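Short chain dehydrogenase (Leptospira borgpetersenii serovar Hardjo-bovis, PDB 6UH2) binds NAD+ in a Rossmann fold and probably catalyses the NAD(P)-dependent interconversion of an alcohol (CH-OH) and a carbonyl group. Local coordinates at residues I67-T72 with K78-S83; G30-E35 with I95-I100. All coordinates share one frame; numbering follows the deposited sequence.

From the N terminus, the chain runs through strand 22-26 into residues 30-35, the start of helix 31-42, which waits some sixty residues for its partner. It then passes through strands 46-51 and 64-68, and contact 1 closes a short loop as 78-83 of helix 74-86 folds back on 67-72. Only after that do residues 95-100, leaving strand 93-96, close contact 2, so that contact 1 is nested inside the larger loop. The first ties an outermost strand of the parallel sheet to the helix following it; the second joins the start of helix 31-42 to the end of central strand 93-96. They meet where Ile-71 CD1 packs on Ala-98 CB, and both border the same NAD.

Contact 1. Residues I67-T72 with K78-S83; sequences IQADIT and KEIFLS. With NAD (nicotinamide-adenine-dinucleotide), chain D.
Ile-67 and Ala-69 receive the side chain of Ile-80 in a strand-loop-helix unit of the Rossmann fold, in which strand 64-68, outermost in the sheet, is followed by helix 74-86. The packing between the segments is wholly apolar. Ile-80 sends its CD1 methyl to Ala-69 CB at 3.4 Å, tight for two carbons, and to Ile-67 CG2 at 3.6 Å. The branched Ile-67 suits a strand, and its CG2, anti to the backbone N, is the branch that touches, while the two isoleucine side chains run antiparallel, overlapping alongside each other. Ala-69 has just one methyl to offer, which allows the long arm of Ile-80 to come close to the backbone.

The polar interactions belong to the loop and to NAD. Asp-70 OD1 accepts hydrogen bonds from the backbone N of Thr-72, in an Asx turn, and from Thr-72 OG1 at 2.6 Å; both come from the same face of the carboxylate plane. That pair of bonds fixes the carboxylate, whose OD1 accepts a bond from the adenine N6A at 3.0 Å. A short acid is well placed here, able to serve turn and cofactor at once. Beside it, Ile-71 N gives an almost straight bond (175°) to NAD N1A, and with it the adenine is read by one acceptor and one donor. The Ile-71 side chain lies against the same ring, its CG1 3.2 Å from NAD N1A.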
loop_
_atom_site.group_PDB
_atom_site.type_symbol
_atom_site.label_atom_id
_atom_site.label_comp_id
_atom_site.label_asym_id
_atom_site.label_seq_id
_atom_site.Cartn_x
_atom_site.Cartn_y
_atom_site.Cartn_z
ATOM N N ILE B 67 14.774 -11.320 -22.028
ATOM C CA ILE B 67 15.060 -10.635 -23.278
ATOM C C ILE B 67 16.162 -9.623 -23.009
ATOM O O ILE B 67 15.979 -8.684 -22.226
ATOM C CB ILE B 67 13.808 -9.964 -23.858
ATOM C CG1 ILE B 67 12.729 -11.024 -24.115
ATOM C CG2 ILE B 67 14.163 -9.207 -25.126
ATOM C CD1 ILE B 67 11.382 -10.446 -24.483
ATOM N N GLN B 68 17.311 -9.816 -23.644
ATOM C CA GLN B 68 18.393 -8.845 -23.521
ATOM C C GLN B 68 17.977 -7.549 -24.214
ATOM O O GLN B 68 17.794 -7.519 -25.436
ATOM C CB GLN B 68 19.667 -9.422 -24.127
ATOM C CG GLN B 68 20.875 -8.494 -24.077
ATOM C CD GLN B 68 22.090 -9.123 -24.750
ATOM O OE1 GLN B 68 22.166 -10.339 -24.889
ATOM N NE2 GLN B 68 23.029 -8.296 -25.184
ATOM N N ALA B 69 17.821 -6.473 -23.441
ATOM C CA ALA B 69 17.229 -5.262 -23.986
ATOM C C ALA B 69 17.686 -4.047 -23.201
ATOM O O ALA B 69 17.987 -4.128 -22.008
ATOM C CB ALA B 69 15.700 -5.322 -23.965
ATOM N N ASP B 70 17.694 -2.910 -23.893
ATOM C CA ASP B 70 18.065 -1.615 -23.342
ATOM C C ASP B 70 16.843 -0.715 -23.463
ATOM O O ASP B 70 16.469 -0.325 -24.577
ATOM C CB ASP B 70 19.267 -1.058 -24.101
ATOM C CG ASP B 70 19.646 0.355 -23.673
ATOM O OD1 ASP B 70 18.945 0.979 -22.847
ATOM O OD2 ASP B 70 20.671 0.837 -24.188
ATOM N N ILE B 71 16.230 -0.378 -22.323
ATOM C CA ILE B 71 14.992 0.398 -22.330
ATOM C C ILE B 71 15.200 1.847 -22.744
ATOM O O ILE B 71 14.220 2.584 -22.881
ATOM C CB ILE B 71 14.288 0.358 -20.956
ATOM C CG1 ILE B 71 15.149 1.036 -19.888
ATOM C CG2 ILE B 71 13.916 -1.102 -20.574
ATOM C CD1 ILE B 71 14.523 1.047 -18.497
ATOM N N THR B 72 16.440 2.287 -22.929
ATOM C CA THR B 72 16.671 3.621 -23.459
ATOM C C THR B 72 16.661 3.649 -24.980
ATOM O O THR B 72 16.726 4.736 -25.553
ATOM C CB THR B 72 18.008 4.196 -22.965
ATOM O OG1 THR B 72 19.107 3.503 -23.578
ATOM C CG2 THR B 72 18.120 4.095 -21.447
ATOM N N LYS B 78 10.688 -1.104 -29.579
ATOM C CA LYS B 78 9.673 -1.233 -30.614
ATOM C C LYS B 78 9.658 -2.638 -31.197
ATOM O O LYS B 78 8.598 -3.263 -31.321
ATOM C CB LYS B 78 9.925 -0.207 -31.718
ATOM C CG LYS B 78 8.989 -0.362 -32.902
ATOM C CD LYS B 78 9.262 0.704 -33.970
ATOM C CE LYS B 78 8.313 0.560 -35.156
ATOM N NZ LYS B 78 7.416 1.748 -35.312
ATOM N N GLU B 79 10.834 -3.155 -31.553
ATOM C CA GLU B 79 10.903 -4.484 -32.148
ATOM C C GLU B 79 10.489 -5.560 -31.147
ATOM O O GLU B 79 9.833 -6.542 -31.515
ATOM C CB GLU B 79 12.310 -4.742 -32.679
ATOM N N ILE B 80 10.849 -5.390 -29.876
ATOM C CA ILE B 80 10.420 -6.344 -28.854
ATOM C C ILE B 80 8.901 -6.349 -28.732
ATOM O O ILE B 80 8.273 -7.413 -28.659
ATOM C CB ILE B 80 11.097 -6.025 -27.509
ATOM C CG1 ILE B 80 12.559 -6.457 -27.549
ATOM C CG2 ILE B 80 10.384 -6.722 -26.351
ATOM C CD1 ILE B 80 13.338 -5.946 -26.369
ATOM N N PHE B 81 8.279 -5.166 -28.723
ATOM C CA PHE B 81 6.830 -5.131 -28.555
ATOM C C PHE B 81 6.107 -5.700 -29.763
ATOM O O PHE B 81 5.041 -6.309 -29.611
ATOM C CB PHE B 81 6.365 -3.718 -28.228
ATOM C CG PHE B 81 6.246 -3.498 -26.760
ATOM C CD1 PHE B 81 7.385 -3.360 -25.985
ATOM C CD2 PHE B 81 5.012 -3.523 -26.140
ATOM C CE1 PHE B 81 7.299 -3.206 -24.622
ATOM C CE2 PHE B 81 4.911 -3.380 -24.772
ATOM C CZ PHE B 81 6.055 -3.219 -24.008
ATOM N N LEU B 82 6.673 -5.546 -30.957
ATOM C CA LEU B 82 6.109 -6.214 -32.124
ATOM C C LEU B 82 6.171 -7.725 -31.961
ATOM O O LEU B 82 5.194 -8.435 -32.240
ATOM C CB LEU B 82 6.859 -5.778 -33.379
ATOM C CG LEU B 82 6.496 -6.503 -34.672
ATOM C CD1 LEU B 82 5.018 -6.312 -34.954
ATOM C CD2 LEU B 82 7.345 -5.989 -35.822
ATOM N N SER B 83 7.314 -8.234 -31.501
ATOM C CA SER B 83 7.462 -9.670 -31.297
ATOM C C SER B 83 6.522 -10.185 -30.208
ATOM O O SER B 83 5.962 -11.281 -30.335
ATOM C CB SER B 83 8.917 -9.985 -30.959
ATOM O OG SER B 83 9.072 -11.343 -30.612
HETATM P PA NAD D . 20.051 -2.997 -9.208
HETATM O O1A NAD D . 21.214 -2.038 -9.569
HETATM O O2A NAD D . 20.332 -4.267 -8.402
HETATM O O5B NAD D . 19.207 -3.422 -10.546
HETATM C C5B NAD D . 18.856 -2.514 -11.574
HETATM C C4B NAD D . 18.667 -3.394 -12.780
HETATM O O4B NAD D . 18.272 -2.456 -13.851
HETATM C C3B NAD D . 19.955 -4.098 -13.235
HETATM O O3B NAD D . 19.700 -5.495 -13.515
HETATM C C2B NAD D . 20.292 -3.380 -14.549
HETATM O O2B NAD D . 20.962 -4.240 -15.482
HETATM C C1B NAD D . 18.910 -2.879 -15.029
HETATM N N9A NAD D . 19.152 -1.829 -16.013
HETATM C C8A NAD D . 20.122 -0.829 -15.993
HETATM N N7A NAD D . 20.083 -0.107 -17.080
HETATM C C5A NAD D . 19.068 -0.659 -17.861
HETATM C C6A NAD D . 18.567 -0.357 -19.122
HETATM N N6A NAD D . 19.048 0.659 -19.865
HETATM N N1A NAD D . 17.553 -1.099 -19.594
HETATM C C2A NAD D . 17.064 -2.108 -18.871
HETATM N N3A NAD D . 17.489 -2.481 -17.662
HETATM C C4A NAD D . 18.494 -1.723 -17.197
HETATM O O3 NAD D . 18.884 -2.163 -8.459
HETATM P PN NAD D . 17.827 -2.536 -7.299
HETATM O O1N NAD D . 18.377 -2.141 -5.905
HETATM O O2N NAD D . 17.261 -3.921 -7.624
HETATM O O5D NAD D . 16.740 -1.315 -7.682
HETATM C C5D NAD D . 15.589 -1.641 -8.432
HETATM C C4D NAD D . 14.704 -0.397 -8.430
HETATM O O4D NAD D . 14.442 0.080 -7.050
HETATM C C3D NAD D . 15.435 0.771 -9.091
HETATM O O3D NAD D . 14.508 1.621 -9.778
HETATM C C2D NAD D . 16.024 1.613 -7.918
HETATM O O2D NAD D . 16.176 2.989 -8.223
HETATM C C1D NAD D . 14.891 1.397 -6.874
HETATM N N1N NAD D . 15.345 1.521 -5.443
HETATM C C2N NAD D . 16.360 0.756 -4.955
HETATM C C3N NAD D . 16.737 0.907 -3.644
HETATM C C7N NAD D . 17.853 0.070 -3.121
HETATM O O7N NAD D . 18.307 0.338 -2.019
HETATM N N7N NAD D . 18.307 -0.951 -3.881
HETATM C C4N NAD D . 16.056 1.843 -2.845
HETATM C C5N NAD D . 15.047 2.598 -3.364
HETATM C C6N NAD D . 14.688 2.419 -4.698
#

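Contact 2. Residues G30-E35 with I95-I100; sequences GQIGSE and INCAGI. With NAD (nicotinamide-adenine-dinucleotide), chain D.
Cys-97 turns its thiol toward the first turn of helix 31-42, where SG meets Ile-32 CG2 at 3.9 Å and lies 4.0 Å from Gly-33 N. Its SG stands anti to the backbone N (chi1 -167°), which carries the sulfur to the helix and also to NAD C5D, 3.8 Å away. A small, weakly polar thiol fits between helix and cofactor; Gly-33 has only hydrogen at this point, and its CA lies 6.4 Å from Cys-97 CA. Ile-32 divides its branches: CG2 goes to the sulfur, while CG1, beside the backbone N (chi1 -72°), leads CD1 to NAD O4D at 3.6 Å. The helix start grips the pyrophosphate with backbone amides, Gln-31 N to NAD O2A and Ile-32 N to NAD O2N at 2.6 Å, consistent with the glycine-rich turn of Rossmann folds. Gly-30, at the N-cap, has no side chain and sits close to the 5' bridging oxygen O5B of the adenosine half. On the other segment, Cys-97 O accepts a bond from NAD O3D at 3.0 Å. Around this buried contact, Phe-148 of strand 144-148 packs on both Ile-32 and Cys-97, Ile-25 of strand 22-26 touches Cys-97, and helix 111-139 lies against Asn-96 and Ile-100.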
loop_
_atom_site.group_PDB
_atom_site.type_symbol
_atom_site.label_atom_id
_atom_site.label_comp_id
_atom_site.label_asym_id
_atom_site.label_seq_id
_atom_site.Cartn_x
_atom_site.Cartn_y
_atom_site.Cartn_z
ATOM N N GLY B 30 18.197 -7.392 -11.494
ATOM C CA GLY B 30 18.822 -6.717 -10.372
ATOM C C GLY B 30 18.408 -7.311 -9.036
ATOM O O GLY B 30 17.756 -8.352 -8.955
ATOM N N GLN B 31 18.813 -6.633 -7.958
ATOM C CA GLN B 31 18.545 -7.172 -6.626
ATOM C C GLN B 31 17.049 -7.249 -6.351
ATOM O O GLN B 31 16.526 -8.303 -5.968
ATOM C CB GLN B 31 19.236 -6.339 -5.544
ATOM C CG GLN B 31 19.137 -7.007 -4.172
ATOM C CD GLN B 31 19.798 -6.223 -3.070
ATOM O OE1 GLN B 31 20.207 -5.075 -3.262
ATOM N NE2 GLN B 31 19.918 -6.844 -1.897
ATOM N N ILE B 32 16.336 -6.140 -6.537
ATOM C CA ILE B 32 14.898 -6.169 -6.288
ATOM C C ILE B 32 14.190 -6.936 -7.398
ATOM O O ILE B 32 13.330 -7.782 -7.134
ATOM C CB ILE B 32 14.343 -4.736 -6.148
ATOM C CG1 ILE B 32 14.798 -4.122 -4.827
ATOM C CG2 ILE B 32 12.812 -4.732 -6.246
ATOM C CD1 ILE B 32 14.528 -2.626 -4.718
ATOM N N GLY B 33 14.554 -6.649 -8.656
ATOM C CA GLY B 33 13.908 -7.300 -9.785
ATOM C C GLY B 33 13.948 -8.815 -9.713
ATOM O O GLY B 33 12.944 -9.482 -9.981
ATOM N N SER B 34 15.098 -9.383 -9.325
ATOM C CA SER B 34 15.189 -10.839 -9.281
ATOM C C SER B 34 14.265 -11.417 -8.214
ATOM O O SER B 34 13.657 -12.473 -8.426
ATOM C CB SER B 34 16.633 -11.282 -9.052
ATOM O OG SER B 34 17.153 -10.727 -7.864
ATOM N N GLU B 35 14.131 -10.740 -7.073
ATOM C CA GLU B 35 13.178 -11.196 -6.068
ATOM C C GLU B 35 11.757 -11.150 -6.616
ATOM O O GLU B 35 10.961 -12.071 -6.389
ATOM C CB GLU B 35 13.304 -10.345 -4.799
ATOM C CG GLU B 35 12.275 -10.667 -3.726
ATOM C CD GLU B 35 12.560 -11.981 -2.998
ATOM O OE1 GLU B 35 13.674 -12.525 -3.132
ATOM O OE2 GLU B 35 11.658 -12.470 -2.299
ATOM N N ILE B 95 6.016 -3.821 -14.899
ATOM C CA ILE B 95 6.752 -3.358 -13.724
ATOM C C ILE B 95 8.006 -2.640 -14.206
ATOM O O ILE B 95 8.936 -3.271 -14.723
ATOM C CB ILE B 95 7.104 -4.505 -12.766
ATOM C CG1 ILE B 95 5.839 -5.271 -12.364
ATOM C CG2 ILE B 95 7.826 -3.960 -11.521
ATOM C CD1 ILE B 95 6.060 -6.278 -11.273
ATOM N N ASN B 96 8.038 -1.316 -14.022
ATOM C CA ASN B 96 9.190 -0.499 -14.409
ATOM C C ASN B 96 10.186 -0.490 -13.251
ATOM O O ASN B 96 10.303 0.465 -12.481
ATOM C CB ASN B 96 8.737 0.908 -14.782
ATOM C CG ASN B 96 8.064 0.960 -16.140
ATOM O OD1 ASN B 96 8.649 0.553 -17.142
ATOM N ND2 ASN B 96 6.819 1.448 -16.179
ATOM N N CYS B 97 10.914 -1.580 -13.123
ATOM C CA CYS B 97 11.809 -1.721 -11.987
ATOM C C CYS B 97 13.217 -1.229 -12.284
ATOM O O CYS B 97 13.962 -0.928 -11.347
ATOM C CB CYS B 97 11.837 -3.190 -11.522
ATOM S SG CYS B 97 12.604 -3.433 -9.891
ATOM N N ALA B 98 13.589 -1.103 -13.555
ATOM C CA ALA B 98 14.937 -0.656 -13.878
ATOM C C ALA B 98 15.180 0.752 -13.348
ATOM O O ALA B 98 14.321 1.635 -13.461
ATOM C CB ALA B 98 15.150 -0.695 -15.388
ATOM N N GLY B 99 16.361 0.948 -12.761
ATOM C CA GLY B 99 16.768 2.239 -12.236
ATOM C C GLY B 99 18.246 2.229 -11.937
ATOM O O GLY B 99 18.819 1.186 -11.607
ATOM N N ILE B 100 18.891 3.388 -12.087
ATOM C CA ILE B 100 20.315 3.523 -11.794
ATOM C C ILE B 100 20.557 4.841 -11.062
ATOM O O ILE B 100 19.661 5.666 -10.892
ATOM C CB ILE B 100 21.204 3.456 -13.055
ATOM C CG1 ILE B 100 20.963 4.685 -13.940
ATOM C CG2 ILE B 100 20.983 2.162 -13.827
ATOM C CD1 ILE B 100 22.066 4.895 -14.967
HETATM P PA NAD D . 20.051 -2.997 -9.208
HETATM O O1A NAD D . 21.214 -2.038 -9.569
HETATM O O2A NAD D . 20.332 -4.267 -8.402
HETATM O O5B NAD D . 19.207 -3.422 -10.546
HETATM C C5B NAD D . 18.856 -2.514 -11.574
HETATM C C4B NAD D . 18.667 -3.394 -12.780
HETATM O O4B NAD D . 18.272 -2.456 -13.851
HETATM C C3B NAD D . 19.955 -4.098 -13.235
HETATM O O3B NAD D . 19.700 -5.495 -13.515
HETATM C C2B NAD D . 20.292 -3.380 -14.549
HETATM O O2B NAD D . 20.962 -4.240 -15.482
HETATM C C1B NAD D . 18.910 -2.879 -15.029
HETATM N N9A NAD D . 19.152 -1.829 -16.013
HETATM C C8A NAD D . 20.122 -0.829 -15.993
HETATM N N7A NAD D . 20.083 -0.107 -17.080
HETATM C C5A NAD D . 19.068 -0.659 -17.861
HETATM C C6A NAD D . 18.567 -0.357 -19.122
HETATM N N6A NAD D . 19.048 0.659 -19.865
HETATM N N1A NAD D . 17.553 -1.099 -19.594
HETATM C C2A NAD D . 17.064 -2.108 -18.871
HETATM N N3A NAD D . 17.489 -2.481 -17.662
HETATM C C4A NAD D . 18.494 -1.723 -17.197
HETATM O O3 NAD D . 18.884 -2.163 -8.459
HETATM P PN NAD D . 17.827 -2.536 -7.299
HETATM O O1N NAD D . 18.377 -2.141 -5.905
HETATM O O2N NAD D . 17.261 -3.921 -7.624
HETATM O O5D NAD D . 16.740 -1.315 -7.682
HETATM C C5D NAD D . 15.589 -1.641 -8.432
HETATM C C4D NAD D . 14.704 -0.397 -8.430
HETATM O O4D NAD D . 14.442 0.080 -7.050
HETATM C C3D NAD D . 15.435 0.771 -9.091
HETATM O O3D NAD D . 14.508 1.621 -9.778
HETATM C C2D NAD D . 16.024 1.613 -7.918
HETATM O O2D NAD D . 16.176 2.989 -8.223
HETATM C C1D NAD D . 14.891 1.397 -6.874
HETATM N N1N NAD D . 15.345 1.521 -5.443
HETATM C C2N NAD D . 16.360 0.756 -4.955
HETATM C C3N NAD D . 16.737 0.907 -3.644
HETATM C C7N NAD D . 17.853 0.070 -3.121
HETATM O O7N NAD D . 18.307 0.338 -2.019
HETATM N N7N NAD D . 18.307 -0.951 -3.881
HETATM C C4N NAD D . 16.056 1.843 -2.845
HETATM C C5N NAD D . 15.047 2.598 -3.364
HETATM C C6N NAD D . 14.688 2.419 -4.698
#